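Local coordinates for uncharacterized protein C4B3.07 (PDB 3QTM) that is required for correct translation termination, inhibits ofd1 directly and positively regulates the stability of the Sre1N transcription factor domain in hypoxic gene expression, at residues 268-279 against 294-305. Sequence-based numbering, arbitrary orientation.
Sequences ASSWLNNSVDTW and KLADIKMDLAQI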
loop_
_atom_site.group_PDB
_atom_site.type_symbol
_atom_site.label_atom_id
_atom_site.label_comp_id
_atom_site.label_asym_id
_atom_site.label_seq_id
_atom_site.Cartn_x
_atom_site.Cartn_y
_atom_site.Cartn_z
ATOM N N ALA A 268 -18.989 -10.060 8.878
ATOM C CA ALA A 268 -17.845 -10.909 8.569
ATOM C C ALA A 268 -18.081 -11.641 7.257
ATOM O O ALA A 268 -17.169 -11.787 6.453
ATOM C CB ALA A 268 -17.594 -11.903 9.688
ATOM N N SER A 269 -19.320 -12.084 7.044
ATOM C CA SER A 269 -19.674 -12.837 5.846
ATOM C C SER A 269 -19.646 -11.984 4.585
ATOM O O SER A 269 -19.300 -12.472 3.511
ATOM C CB SER A 269 -21.051 -13.490 6.005
ATOM O OG SER A 269 -21.045 -14.401 7.090
ATOM N N SER A 270 -20.026 -10.718 4.705
ATOM C CA SER A 270 -19.933 -9.817 3.564
ATOM C C SER A 270 -18.485 -9.658 3.127
ATOM O O SER A 270 -18.174 -9.644 1.931
ATOM C CB SER A 270 -20.515 -8.448 3.893
ATOM O OG SER A 270 -21.760 -8.280 3.259
ATOM N N TRP A 271 -17.597 -9.524 4.100
ATOM C CA TRP A 271 -16.194 -9.327 3.774
ATOM C C TRP A 271 -15.575 -10.595 3.198
ATOM O O TRP A 271 -14.774 -10.531 2.265
ATOM C CB TRP A 271 -15.423 -8.794 4.981
ATOM C CG TRP A 271 -15.792 -7.385 5.263
ATOM C CD1 TRP A 271 -16.429 -6.903 6.370
ATOM C CD2 TRP A 271 -15.585 -6.266 4.396
ATOM N NE1 TRP A 271 -16.623 -5.547 6.250
ATOM C CE2 TRP A 271 -16.114 -5.132 5.047
ATOM C CE3 TRP A 271 -14.999 -6.112 3.131
ATOM C CZ2 TRP A 271 -16.063 -3.857 4.482
ATOM C CZ3 TRP A 271 -14.959 -4.849 2.568
ATOM C CH2 TRP A 271 -15.489 -3.737 3.243
ATOM N N LEU A 272 -15.969 -11.745 3.735
ATOM C CA LEU A 272 -15.473 -13.017 3.225
ATOM C C LEU A 272 -15.925 -13.226 1.784
ATOM O O LEU A 272 -15.143 -13.667 0.933
ATOM C CB LEU A 272 -15.917 -14.177 4.118
ATOM C CG LEU A 272 -15.219 -14.210 5.481
ATOM C CD1 LEU A 272 -15.809 -15.279 6.404
ATOM C CD2 LEU A 272 -13.722 -14.407 5.304
ATOM N N ASN A 273 -17.175 -12.876 1.499
ATOM C CA ASN A 273 -17.682 -12.975 0.134
ATOM C C ASN A 273 -17.078 -11.958 -0.842
ATOM O O ASN A 273 -16.912 -12.258 -2.022
ATOM C CB ASN A 273 -19.210 -12.906 0.115
ATOM C CG ASN A 273 -19.844 -14.259 0.351
ATOM O OD1 ASN A 273 -19.455 -15.251 -0.273
ATOM N ND2 ASN A 273 -20.807 -14.314 1.263
ATOM N N ASN A 274 -16.771 -10.756 -0.353
ATOM C CA ASN A 274 -15.978 -9.798 -1.124
ATOM C C ASN A 274 -14.615 -10.405 -1.472
ATOM O O ASN A 274 -14.097 -10.232 -2.578
ATOM C CB ASN A 274 -15.771 -8.511 -0.326
ATOM C CG ASN A 274 -17.019 -7.645 -0.276
ATOM O OD1 ASN A 274 -17.841 -7.663 -1.196
ATOM N ND2 ASN A 274 -17.161 -6.876 0.799
ATOM N N SER A 275 -14.046 -11.116 -0.507
ATOM C CA SER A 275 -12.755 -11.769 -0.688
ATOM C C SER A 275 -12.861 -12.804 -1.798
ATOM O O SER A 275 -11.970 -12.913 -2.637
ATOM C CB SER A 275 -12.310 -12.427 0.617
ATOM O OG SER A 275 -12.133 -11.453 1.624
ATOM N N VAL A 276 -13.966 -13.553 -1.807
ATOM C CA VAL A 276 -14.186 -14.552 -2.849
ATOM C C VAL A 276 -14.214 -13.899 -4.217
ATOM O O VAL A 276 -13.610 -14.400 -5.172
ATOM C CB VAL A 276 -15.494 -15.341 -2.629
ATOM C CG1 VAL A 276 -15.764 -16.266 -3.821
ATOM C CG2 VAL A 276 -15.410 -16.138 -1.339
ATOM N N ASP A 277 -14.916 -12.772 -4.311
ATOM C CA ASP A 277 -15.052 -12.074 -5.584
ATOM C C ASP A 277 -13.683 -11.661 -6.102
ATOM O O ASP A 277 -13.356 -11.876 -7.271
ATOM C CB ASP A 277 -15.959 -10.856 -5.431
ATOM C CG ASP A 277 -17.393 -11.238 -5.057
ATOM O OD1 ASP A 277 -17.801 -12.382 -5.353
ATOM O OD2 ASP A 277 -18.113 -10.397 -4.472
ATOM N N THR A 278 -12.886 -11.084 -5.208
ATOM C CA THR A 278 -11.559 -10.600 -5.552
ATOM C C THR A 278 -10.591 -11.752 -5.839
ATOM O O THR A 278 -9.781 -11.664 -6.761
ATOM C CB THR A 278 -11.005 -9.643 -4.464
ATOM O OG1 THR A 278 -11.810 -8.452 -4.426
ATOM C CG2 THR A 278 -9.531 -9.267 -4.737
ATOM N N TRP A 279 -10.684 -12.833 -5.072
ATOM C CA TRP A 279 -9.891 -14.032 -5.386
ATOM C C TRP A 279 -10.167 -14.519 -6.815
ATOM O O TRP A 279 -9.250 -14.914 -7.527
ATOM C CB TRP A 279 -10.134 -15.168 -4.384
ATOM C CG TRP A 279 -9.323 -16.395 -4.720
ATOM C CD1 TRP A 279 -8.073 -16.711 -4.260
ATOM C CD2 TRP A 279 -9.695 -17.449 -5.619
ATOM N NE1 TRP A 279 -7.652 -17.904 -4.809
ATOM C CE2 TRP A 279 -8.630 -18.372 -5.649
ATOM C CE3 TRP A 279 -10.829 -17.703 -6.398
ATOM C CZ2 TRP A 279 -8.668 -19.530 -6.425
ATOM C CZ3 TRP A 279 -10.863 -18.850 -7.167
ATOM C CH2 TRP A 279 -9.791 -19.754 -7.170
ATOM N N LYS A 294 -6.118 -20.861 -1.236
ATOM C CA LYS A 294 -6.588 -19.590 -0.688
ATOM C C LYS A 294 -8.115 -19.497 -0.739
ATOM O O LYS A 294 -8.756 -19.019 0.201
ATOM C CB LYS A 294 -5.963 -18.408 -1.433
ATOM C CG LYS A 294 -6.462 -17.049 -0.958
ATOM C CD LYS A 294 -6.346 -16.931 0.556
ATOM C CE LYS A 294 -6.565 -15.505 1.032
ATOM N NZ LYS A 294 -5.493 -14.615 0.521
ATOM N N LEU A 295 -8.694 -19.961 -1.840
ATOM C CA LEU A 295 -10.150 -20.040 -1.952
ATOM C C LEU A 295 -10.695 -20.960 -0.863
ATOM O O LEU A 295 -11.645 -20.619 -0.156
ATOM C CB LEU A 295 -10.559 -20.546 -3.343
ATOM C CG LEU A 295 -12.035 -20.930 -3.520
ATOM C CD1 LEU A 295 -12.967 -19.769 -3.138
ATOM C CD2 LEU A 295 -12.320 -21.412 -4.940
ATOM N N ALA A 296 -10.071 -22.125 -0.724
ATOM C CA ALA A 296 -10.463 -23.088 0.293
ATOM C C ALA A 296 -10.502 -22.474 1.698
ATOM O O ALA A 296 -11.456 -22.694 2.448
ATOM C CB ALA A 296 -9.534 -24.302 0.255
ATOM N N ASP A 297 -9.471 -21.705 2.056
ATOM C CA ASP A 297 -9.414 -21.079 3.379
ATOM C C ASP A 297 -10.549 -20.084 3.599
ATOM O O ASP A 297 -11.117 -20.012 4.683
ATOM C CB ASP A 297 -8.083 -20.362 3.588
ATOM C CG ASP A 297 -6.892 -21.308 3.542
ATOM O OD1 ASP A 297 -7.075 -22.529 3.759
ATOM O OD2 ASP A 297 -5.768 -20.817 3.291
ATOM N N ILE A 298 -10.859 -19.302 2.573
ATOM C CA ILE A 298 -11.961 -18.345 2.653
ATOM C C ILE A 298 -13.299 -19.071 2.843
ATOM O O ILE A 298 -14.123 -18.678 3.666
ATOM C CB ILE A 298 -12.015 -17.474 1.388
ATOM C CG1 ILE A 298 -10.717 -16.659 1.253
ATOM C CG2 ILE A 298 -13.236 -16.562 1.410
ATOM C CD1 ILE A 298 -10.560 -15.979 -0.101
ATOM N N LYS A 299 -13.507 -20.137 2.078
ATOM C CA LYS A 299 -14.726 -20.924 2.206
ATOM C C LYS A 299 -14.843 -21.586 3.582
ATOM O O LYS A 299 -15.934 -21.681 4.141
ATOM C CB LYS A 299 -14.786 -21.970 1.096
ATOM C CG LYS A 299 -14.924 -21.365 -0.300
ATOM C CD LYS A 299 -16.294 -20.703 -0.508
ATOM C CE LYS A 299 -16.473 -20.236 -1.955
ATOM N NZ LYS A 299 -17.817 -19.627 -2.203
HETATM N N MSE A 300 -13.716 -22.035 4.127
HETATM C CA MSE A 300 -13.704 -22.652 5.451
HETATM C C MSE A 300 -14.018 -21.646 6.552
HETATM O O MSE A 300 -14.652 -21.987 7.543
HETATM C CB MSE A 300 -12.363 -23.328 5.723
HETATM C CG MSE A 300 -12.200 -24.665 5.029
HETATM SE SE MSE A 300 -10.393 -25.395 5.257
HETATM C CE MSE A 300 -9.528 -24.751 3.648
ATOM N N ASP A 301 -13.581 -20.402 6.365
ATOM C CA ASP A 301 -13.976 -19.304 7.247
ATOM C C ASP A 301 -15.482 -19.029 7.154
ATOM O O ASP A 301 -16.148 -18.792 8.162
ATOM C CB ASP A 301 -13.195 -18.033 6.901
ATOM C CG ASP A 301 -11.751 -18.072 7.400
ATOM O OD1 ASP A 301 -11.467 -18.811 8.372
ATOM O OD2 ASP A 301 -10.904 -17.349 6.825
ATOM N N LEU A 302 -16.015 -19.044 5.937
ATOM C CA LEU A 302 -17.455 -18.925 5.755
ATOM C C LEU A 302 -18.212 -20.051 6.479
ATOM O O LEU A 302 -19.202 -19.803 7.165
ATOM C CB LEU A 302 -17.796 -18.914 4.270
ATOM C CG LEU A 302 -17.550 -17.545 3.632
ATOM C CD1 LEU A 302 -17.484 -17.624 2.111
ATOM C CD2 LEU A 302 -18.622 -16.566 4.091
ATOM N N ALA A 303 -17.730 -21.281 6.335
ATOM C CA ALA A 303 -18.384 -22.439 6.926
ATOM C C ALA A 303 -18.382 -22.367 8.444
ATOM O O ALA A 303 -19.321 -22.813 9.104
ATOM C CB ALA A 303 -17.710 -23.718 6.462
ATOM N N GLN A 304 -17.319 -21.801 8.997
ATOM C CA GLN A 304 -17.128 -21.792 10.444
ATOM C C GLN A 304 -18.160 -20.925 11.173
ATOM O O GLN A 304 -18.574 -21.235 12.291
ATOM C CB GLN A 304 -15.710 -21.325 10.777
ATOM C CG GLN A 304 -15.461 -21.096 12.255
ATOM C CD GLN A 304 -14.084 -20.518 12.520
ATOM O OE1 GLN A 304 -13.063 -21.125 12.172
ATOM N NE2 GLN A 304 -14.045 -19.335 13.140
ATOM N N ILE A 305 -18.589 -19.849 10.528
ATOM C CA ILE A 305 -19.399 -18.841 11.208
ATOM C C ILE A 305 -20.855 -18.810 10.755
ATOM O O ILE A 305 -21.711 -18.249 11.441
ATOM C CB ILE A 305 -18.793 -17.427 11.021
ATOM C CG1 ILE A 305 -18.873 -16.994 9.554
ATOM C CG2 ILE A 305 -17.358 -17.402 11.514
ATOM C CD1 ILE A 305 -18.751 -15.510 9.359
HETATM O O HOH W 1 -19.776 -17.867 -1.166
#
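The indole of W279 lies across the start of helix 292-305, with L295 over one face: CB of L295 stands 3.7 Å from the centroid of the six-membered ring, 12° off its normal, a CH-pi contact, and CD2 of the same leucine covers CZ3. The pair illustrates how an antiparallel helical hairpin, here in the TPR-like C-terminal region, is built. K294 slides past in the opposite direction, its CG meeting CD1 of W279 obliquely, and the ring also stacks with Y283. A chi1 of 180°, which sets CG opposite the backbone N, swings the indole over to L295 and K294, while NE1 donates a hydrogen bond to R291 O, just before helix 292-305. Cutting W279 back to an alanine is likely to leave R291 O without this donor and L295 CB without its aromatic cover.

The axes of segments 268-279 and 294-305 approach to 9.8 Å, their directions 161° apart, and the side chains mesh knobs-into-holes. I298 sits among L272, S275, V276 and W279, its CG2 touching V276 CG2 at 3.5 Å. One turn on, L302 enters the hole formed by S269, L272, N273 and V276, and CD2 of L302 lies 3.6 Å from L272 CB. I305 closes the row, its CD1 against A268 CB. Helices 229-254 and 309-328 flank the hairpin. At its margin, K299 NZ, salt-bridged to E318, also donates to a water, which in turn donates to N273 OD1 at 2.8 Å.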